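PDB 6K2L: siderophore-interacting protein from Aeromonas hydrophila, which binds FAD and probably reduces the ferric iron of siderophores, so that the metal can be released inside the cell. Local coordinates for residues 256-259 with 260-264; 226-229 with 230-233; 195-198 with 199-203. The protein carries 1 engineered substitution. All blocks are in the same frame, centred on the assembly; numbering follows the deposited sequence.

Overall arrangement
The three interactions are local, each within one short stretch of chain, and they come in the order 3, 2, 1. Interaction 3 is the start of helix 198-205 and interaction 2 the middle of helix 222-235, both packed against the parallel sheet of the C-terminal domain. Their centres are about 13 Å apart and they touch, Val201 meeting Met228 and Pro227. Interaction 1 lies in the C-terminal helix 255-266, its centre about 19 Å from that of interaction 2 and about 24 Å from that of interaction 3. Of the three, only interaction 1 touches FAD, through Arg262, and its helix is tied to helix 222-235 by hydrogen bonds such as Tyr258 to Glu222.

Interaction 1: 256-259 with 260-264; sequences EAYH and HARHD
Tyr258 meets Ala261 and Arg262 one turn on. With chi1 at -170° its CG stands anti to the backbone N, and the ring runs forward along the helix. Tyr258 CE2 touches Arg262 CB at 3.4 Å, and Tyr258 CD2 lies over the guanidinium face, the two planes 69° apart. A backbone hydrogen bond, Arg262 N to Tyr258 O at 2.8 Å, ties the same pair. The amides of His260 and Ala261 miss the usual helical bonds, and the helix kinks; a water bridges Ala261 N to Ala257 O. His259 follows, bonded through its O to His263 N. Its ring turns an edge to the face of His260, with His259 CD2 3.6 Å from His260 CE1, while His263 meets the His259 face in an offset edge-to-face pair, planes at 86°. Imidazole suits the place because its edge can meet a neighbouring ring face while ND1 of His259 bonds to Glu255. Beyond the contact Arg262 gives NE to Pro247 O, and its NH2 forms a salt bridge with Glu255 and a hydrogen bond with Tyr248 O. The CD2 side of the Tyr258 ring, two carbonyls and a carboxylate thus hold the guanidinium's position and rotation beside FAD, and Glu255 probably offsets its charge.

Interaction 2: 226-229 with 230-233; sequences VPMR and RHVR
Arg229 leaves the helix with chi1 at 173° and Arg233 with chi1 at -82°, and these different first torsions bring together two side chains one turn apart, so that they run together to a common end. Arg229 then bends at chi3, whereas Arg233 stays extended from CG to NE. Their guanidinium groups stack, centres 4.1 Å apart and planes at 20°. The overlap is offset: Arg229 NE lies above the rim of the Arg233 group, 3.4 Å from Arg233 NH1, and Arg229 CG packs on Arg233 CD at 3.8 Å. Both of these nitrogens are donors, so no hydrogen bond joins them. The like-charge cost, to which nearby Arg240 adds, is probably eased by carbonyl acceptors near the C-terminus, Val265 O for Arg229 NH2 and Ser268 O for Arg233 NH2. Arginine suits the place because its flat end can stack while its N-H groups still bond outward. Next to Arg229, the Arg230 side chain bends at chi3 and crosses back to Val226, with Arg230 NH2 3.5 Å from Val226 CG1. Backbone bonds join each residue of 226-229 to its partner four further on, among them Val232 N to Met228 O at 3.0 Å. Pro227 lacks an N-H, and the helix is kinked there. Met228 and Val232 supply apolar bulk toward Phe218, as befits the helix of a beta-alpha-beta unit, 222-235 between strands 214-218 and 243-245, in a Rossmann-like parallel-sheet domain.

Interaction 3: 195-198 with 199-203; sequences EETA and PLVEY
Val201 sits one turn beyond Thr197, and its side chain points back to that residue. Val201 CB lies 3.7 Å from Thr197 O and somewhat farther from Ala198 O. At the branch the two methyls part. CG2, opposite the carbonyl carbon about the CA–CB bond, turns back to Thr197, coming within 3.3 Å of Thr197 O and reaching Thr197 CB at 4.2 Å. CG1, anti to the backbone N (chi1 -178°), leaves the turn for helix 222-235, where it packs on Met228 and Pro227. A beta-branched valine suits the place, because one methyl can serve its own helix while the other serves the next.

The backbone beneath is that of a helix beginning. Val201 N bonds to Thr197 O at 3.0 Å, and Glu202 N bonds to Ala198 O at 2.9 Å. Pro199 falls in the first turn, where its missing N-H costs no bond within the helix, and its ring carbon CD packs on Ala198 CB at 3.6 Å. Just before, Glu196 is the centre of an inverse gamma turn that leads the chain into the helix, and its OE1 accepts a hydrogen bond from Ser193 N.

On the buried flank Leu200 reaches Ala167 and Leu169 of strand 163-170 and Phe190 of strand 185-191, while Pro199 also rests on Phe190 and Thr197 on Leu169. Helix 198-205 thus lies on two strands of the parallel sheet, with Val201 among the residues that join it to helix 222-235.

Interaction 1: 256-259 with 260-264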
loop_
_atom_site.group_PDB
_atom_site.type_symbol
_atom_site.label_atom_id
_atom_site.label_comp_id
_atom_site.label_asym_id
_atom_site.label_seq_id
_atom_site.Cartn_x
_atom_site.Cartn_y
_atom_site.Cartn_z
ATOM N N GLU A 256 -23.184 -9.065 -17.510
ATOM C CA GLU A 256 -23.615 -10.378 -17.976
ATOM C C GLU A 256 -23.372 -10.528 -19.467
ATOM O O GLU A 256 -22.922 -11.583 -19.926
ATOM C CB GLU A 256 -25.093 -10.603 -17.646
ATOM C CG GLU A 256 -25.354 -11.244 -16.286
ATOM C CD GLU A 256 -25.513 -10.213 -15.182
ATOM O OE1 GLU A 256 -26.026 -9.110 -15.485
ATOM O OE2 GLU A 256 -25.104 -10.503 -14.027
ATOM N N ALA A 257 -23.644 -9.481 -20.230
ATOM C CA ALA A 257 -23.375 -9.513 -21.656
ATOM C C ALA A 257 -21.892 -9.372 -21.960
ATOM O O ALA A 257 -21.435 -9.828 -23.021
ATOM C CB ALA A 257 -24.160 -8.401 -22.368
ATOM N N TYR A 258 -21.126 -8.763 -21.054
ATOM C CA TYR A 258 -19.759 -8.397 -21.375
ATOM C C TYR A 258 -18.710 -9.373 -20.868
ATOM O O TYR A 258 -17.550 -9.242 -21.262
ATOM C CB TYR A 258 -19.434 -7.012 -20.813
ATOM C CG TYR A 258 -18.114 -6.468 -21.304
ATOM C CD1 TYR A 258 -17.850 -6.373 -22.659
ATOM C CD2 TYR A 258 -17.115 -6.089 -20.412
ATOM C CE1 TYR A 258 -16.640 -5.894 -23.121
ATOM C CE2 TYR A 258 -15.905 -5.595 -20.866
ATOM C CZ TYR A 258 -15.673 -5.507 -22.226
ATOM O OH TYR A 258 -14.484 -5.020 -22.717
ATOM N N HIS A 259 -19.056 -10.292 -19.962
ATOM C CA HIS A 259 -18.024 -11.045 -19.263
ATOM C C HIS A 259 -17.091 -11.751 -20.248
ATOM O O HIS A 259 -15.857 -11.606 -20.185
ATOM C CB HIS A 259 -18.690 -12.024 -18.291
ATOM C CG HIS A 259 -17.741 -12.951 -17.593
ATOM N ND1 HIS A 259 -16.955 -12.550 -16.532
ATOM C CD2 HIS A 259 -17.451 -14.261 -17.801
ATOM C CE1 HIS A 259 -16.222 -13.570 -16.117
ATOM N NE2 HIS A 259 -16.503 -14.620 -16.870
ATOM N N HIS A 260 -17.656 -12.453 -21.214
ATOM C CA HIS A 260 -16.814 -13.222 -22.113
ATOM C C HIS A 260 -16.241 -12.389 -23.257
ATOM O O HIS A 260 -15.131 -12.689 -23.725
ATOM C CB HIS A 260 -17.596 -14.439 -22.610
ATOM C CG HIS A 260 -17.669 -15.527 -21.585
ATOM N ND1 HIS A 260 -18.831 -15.834 -20.911
ATOM C CD2 HIS A 260 -16.709 -16.332 -21.070
ATOM C CE1 HIS A 260 -18.589 -16.797 -20.039
ATOM N NE2 HIS A 260 -17.309 -17.119 -20.117
ATOM N N ALA A 261 -16.927 -11.323 -23.679
ATOM C CA ALA A 261 -16.258 -10.346 -24.529
ATOM C C ALA A 261 -14.992 -9.814 -23.857
ATOM O O ALA A 261 -13.956 -9.672 -24.516
ATOM C CB ALA A 261 -17.204 -9.198 -24.880
ATOM N N ARG A 262 -15.046 -9.529 -22.550
ATOM C CA ARG A 262 -13.873 -8.973 -21.874
ATOM C C ARG A 262 -12.750 -9.986 -21.836
ATOM O O ARG A 262 -11.574 -9.642 -22.036
ATOM C CB ARG A 262 -14.214 -8.519 -20.449
ATOM C CG ARG A 262 -13.167 -7.577 -19.820
ATOM C CD ARG A 262 -13.142 -7.676 -18.296
ATOM N NE ARG A 262 -14.077 -6.746 -17.636
ATOM C CZ ARG A 262 -15.272 -7.092 -17.147
ATOM N NH1 ARG A 262 -15.688 -8.350 -17.270
ATOM N NH2 ARG A 262 -16.061 -6.185 -16.554
ATOM N N HIS A 263 -13.096 -11.240 -21.549
ATOM C CA HIS A 263 -12.100 -12.296 -21.665
ATOM C C HIS A 263 -11.474 -12.321 -23.065
ATOM O O HIS A 263 -10.248 -12.422 -23.202
ATOM C CB HIS A 263 -12.730 -13.642 -21.297
ATOM C CG HIS A 263 -12.818 -13.882 -19.815
ATOM N ND1 HIS A 263 -11.714 -13.849 -18.990
ATOM C CD2 HIS A 263 -13.878 -14.153 -19.010
ATOM C CE1 HIS A 263 -12.087 -14.081 -17.742
ATOM N NE2 HIS A 263 -13.395 -14.275 -17.725
ATOM N N ASP A 264 -12.286 -12.192 -24.121
ATOM C CA ASP A 264 -11.706 -12.283 -25.460
ATOM C C ASP A 264 -10.901 -11.040 -25.831
ATOM O O ASP A 264 -10.028 -11.118 -26.702
ATOM C CB ASP A 264 -12.797 -12.563 -26.502
ATOM C CG ASP A 264 -12.887 -14.065 -26.878
ATOM O OD1 ASP A 264 -11.946 -14.601 -27.521
ATOM O OD2 ASP A 264 -13.901 -14.708 -26.511
HETATM O O HOH W 1 -20.014 -12.157 -22.905
#

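Interaction 2: 226-229 with 230-233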
loop_
_atom_site.group_PDB
_atom_site.type_symbol
_atom_site.label_atom_id
_atom_site.label_comp_id
_atom_site.label_asym_id
_atom_site.label_seq_id
_atom_site.Cartn_x
_atom_site.Cartn_y
_atom_site.Cartn_z
ATOM N N VAL A 226 -8.600 -0.277 -25.442
ATOM C CA VAL A 226 -8.228 -0.940 -26.689
ATOM C C VAL A 226 -7.410 -0.032 -27.613
ATOM O O VAL A 226 -6.336 -0.452 -28.084
ATOM C CB VAL A 226 -9.486 -1.499 -27.367
ATOM C CG1 VAL A 226 -9.201 -1.823 -28.820
ATOM C CG2 VAL A 226 -9.950 -2.733 -26.589
ATOM N N PRO A 227 -7.845 1.197 -27.909
ATOM C CA PRO A 227 -6.995 2.055 -28.741
ATOM C C PRO A 227 -5.622 2.281 -28.148
ATOM O O PRO A 227 -4.644 2.314 -28.902
ATOM C CB PRO A 227 -7.792 3.365 -28.851
ATOM C CG PRO A 227 -8.817 3.321 -27.767
ATOM C CD PRO A 227 -9.120 1.859 -27.574
ATOM N N MET A 228 -5.506 2.415 -26.824
ATOM C CA MET A 228 -4.192 2.648 -26.226
ATOM C C MET A 228 -3.298 1.419 -26.329
ATOM O O MET A 228 -2.112 1.547 -26.659
ATOM C CB MET A 228 -4.336 3.079 -24.759
ATOM C CG MET A 228 -5.009 4.460 -24.534
ATOM S SD MET A 228 -4.395 5.812 -25.577
ATOM C CE MET A 228 -2.612 5.694 -25.297
ATOM N N ARG A 229 -3.833 0.226 -26.052
ATOM C CA ARG A 229 -3.019 -0.971 -26.208
ATOM C C ARG A 229 -2.561 -1.128 -27.645
ATOM O O ARG A 229 -1.416 -1.532 -27.898
ATOM C CB ARG A 229 -3.783 -2.218 -25.766
ATOM C CG ARG A 229 -3.030 -3.522 -26.068
ATOM C CD ARG A 229 -3.717 -4.735 -25.485
ATOM N NE ARG A 229 -4.829 -5.176 -26.326
ATOM C CZ ARG A 229 -5.585 -6.243 -26.073
ATOM N NH1 ARG A 229 -5.359 -6.994 -24.999
ATOM N NH2 ARG A 229 -6.571 -6.561 -26.896
ATOM N N ARG A 230 -3.420 -0.796 -28.601
ATOM C CA ARG A 230 -2.969 -0.926 -29.974
ATOM C C ARG A 230 -1.899 0.103 -30.307
ATOM O O ARG A 230 -0.933 -0.225 -31.002
ATOM C CB ARG A 230 -4.155 -0.825 -30.928
ATOM C CG ARG A 230 -3.970 -1.656 -32.183
ATOM C CD ARG A 230 -4.961 -1.248 -33.220
ATOM N NE ARG A 230 -6.269 -1.853 -32.976
ATOM C CZ ARG A 230 -7.310 -1.232 -32.429
ATOM N NH1 ARG A 230 -7.200 0.036 -32.031
ATOM N NH2 ARG A 230 -8.461 -1.889 -32.277
ATOM N N HIS A 231 -2.053 1.343 -29.845
ATOM C CA HIS A 231 -1.001 2.325 -30.059
ATOM C C HIS A 231 0.339 1.820 -29.545
ATOM O O HIS A 231 1.358 1.910 -30.245
ATOM C CB HIS A 231 -1.351 3.637 -29.378
ATOM C CG HIS A 231 -0.285 4.675 -29.517
ATOM N ND1 HIS A 231 0.388 5.213 -28.438
ATOM C CD2 HIS A 231 0.241 5.260 -30.618
ATOM C CE1 HIS A 231 1.274 6.093 -28.870
ATOM N NE2 HIS A 231 1.207 6.137 -30.189
ATOM N N VAL A 232 0.356 1.279 -28.324
ATOM C CA VAL A 232 1.596 0.718 -27.787
ATOM C C VAL A 232 2.104 -0.451 -28.628
ATOM O O VAL A 232 3.322 -0.616 -28.797
ATOM C CB VAL A 232 1.394 0.307 -26.314
ATOM C CG1 VAL A 232 2.591 -0.481 -25.767
ATOM C CG2 VAL A 232 1.142 1.549 -25.463
ATOM N N ARG A 233 1.211 -1.267 -29.169
ATOM C CA ARG A 233 1.679 -2.356 -30.007
ATOM C C ARG A 233 2.176 -1.892 -31.375
ATOM O O ARG A 233 3.016 -2.569 -31.967
ATOM C CB ARG A 233 0.585 -3.421 -30.151
ATOM C CG ARG A 233 0.517 -4.396 -28.971
ATOM C CD ARG A 233 -0.894 -4.920 -28.850
ATOM N NE ARG A 233 -1.038 -6.180 -28.124
ATOM C CZ ARG A 233 -2.136 -6.931 -28.181
ATOM N NH1 ARG A 233 -3.153 -6.555 -28.955
ATOM N NH2 ARG A 233 -2.217 -8.059 -27.491
#

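Interaction 3: 195-198 with 199-203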
loop_
_atom_site.group_PDB
_atom_site.type_symbol
_atom_site.label_atom_id
_atom_site.label_comp_id
_atom_site.label_asym_id
_atom_site.label_seq_id
_atom_site.Cartn_x
_atom_site.Cartn_y
_atom_site.Cartn_z
ATOM N N GLU A 195 -18.424 7.990 -24.964
ATOM C CA GLU A 195 -18.299 8.018 -26.415
ATOM C C GLU A 195 -17.154 8.911 -26.849
ATOM O O GLU A 195 -16.482 8.618 -27.848
ATOM C CB GLU A 195 -19.614 8.493 -27.049
ATOM C CG GLU A 195 -20.717 7.409 -27.042
ATOM C CD GLU A 195 -22.128 7.947 -26.711
ATOM O OE1 GLU A 195 -22.958 8.092 -27.655
ATOM O OE2 GLU A 195 -22.401 8.216 -25.504
ATOM N N GLU A 196 -16.908 9.980 -26.096
ATOM C CA GLU A 196 -16.018 11.060 -26.520
ATOM C C GLU A 196 -14.582 10.790 -26.052
ATOM O O GLU A 196 -14.028 11.491 -25.210
ATOM C CB GLU A 196 -16.553 12.395 -26.000
ATOM C CG GLU A 196 -18.097 12.452 -25.903
ATOM C CD GLU A 196 -18.677 13.831 -25.511
ATOM O OE1 GLU A 196 -18.419 14.316 -24.381
ATOM O OE2 GLU A 196 -19.414 14.420 -26.340
ATOM N N THR A 197 -13.968 9.756 -26.635
ATOM C CA THR A 197 -12.615 9.369 -26.251
ATOM C C THR A 197 -11.541 10.032 -27.098
ATOM O O THR A 197 -10.376 10.080 -26.677
ATOM C CB THR A 197 -12.418 7.857 -26.365
ATOM O OG1 THR A 197 -12.559 7.457 -27.740
ATOM C CG2 THR A 197 -13.420 7.101 -25.498
ATOM N N ALA A 198 -11.899 10.526 -28.280
ATOM C CA ALA A 198 -10.884 10.968 -29.231
ATOM C C ALA A 198 -9.969 12.056 -28.687
ATOM O O ALA A 198 -8.756 11.956 -28.929
ATOM C CB ALA A 198 -11.540 11.416 -30.543
ATOM N N PRO A 199 -10.434 13.094 -27.968
ATOM C CA PRO A 199 -9.448 14.059 -27.413
ATOM C C PRO A 199 -8.396 13.383 -26.536
ATOM O O PRO A 199 -7.187 13.546 -26.786
ATOM C CB PRO A 199 -10.323 15.052 -26.628
ATOM C CG PRO A 199 -11.699 14.910 -27.224
ATOM C CD PRO A 199 -11.814 13.456 -27.587
ATOM N N LEU A 200 -8.822 12.601 -25.530
ATOM C CA LEU A 200 -7.864 11.866 -24.705
ATOM C C LEU A 200 -6.891 11.062 -25.562
ATOM O O LEU A 200 -5.679 11.114 -25.333
ATOM C CB LEU A 200 -8.589 10.944 -23.725
ATOM C CG LEU A 200 -7.755 10.370 -22.567
ATOM C CD1 LEU A 200 -8.615 10.152 -21.339
ATOM C CD2 LEU A 200 -7.051 9.068 -22.942
ATOM N N VAL A 201 -7.405 10.289 -26.533
ATOM C CA VAL A 201 -6.550 9.358 -27.276
ATOM C C VAL A 201 -5.561 10.107 -28.144
ATOM O O VAL A 201 -4.376 9.758 -28.181
ATOM C CB VAL A 201 -7.374 8.368 -28.119
ATOM C CG1 VAL A 201 -6.448 7.385 -28.830
ATOM C CG2 VAL A 201 -8.323 7.617 -27.233
ATOM N N GLU A 202 -6.022 11.138 -28.851
ATOM C CA GLU A 202 -5.114 12.025 -29.559
ATOM C C GLU A 202 -4.022 12.545 -28.638
ATOM O O GLU A 202 -2.826 12.459 -28.974
ATOM C CB GLU A 202 -5.883 13.194 -30.187
ATOM C CG GLU A 202 -4.952 14.235 -30.786
ATOM C CD GLU A 202 -5.608 15.125 -31.846
ATOM O OE1 GLU A 202 -6.219 16.168 -31.488
ATOM O OE2 GLU A 202 -5.506 14.790 -33.052
ATOM N N TYR A 203 -4.402 13.053 -27.454
ATOM C CA TYR A 203 -3.402 13.645 -26.563
ATOM C C TYR A 203 -2.382 12.621 -26.111
ATOM O O TYR A 203 -1.182 12.903 -26.111
ATOM C CB TYR A 203 -4.062 14.270 -25.349
ATOM C CG TYR A 203 -3.158 14.394 -24.148
ATOM C CD1 TYR A 203 -2.245 15.447 -24.044
ATOM C CD2 TYR A 203 -3.215 13.459 -23.108
ATOM C CE1 TYR A 203 -1.414 15.586 -22.926
ATOM C CE2 TYR A 203 -2.393 13.577 -21.998
ATOM C CZ TYR A 203 -1.501 14.652 -21.910
ATOM O OH TYR A 203 -0.702 14.777 -20.805
#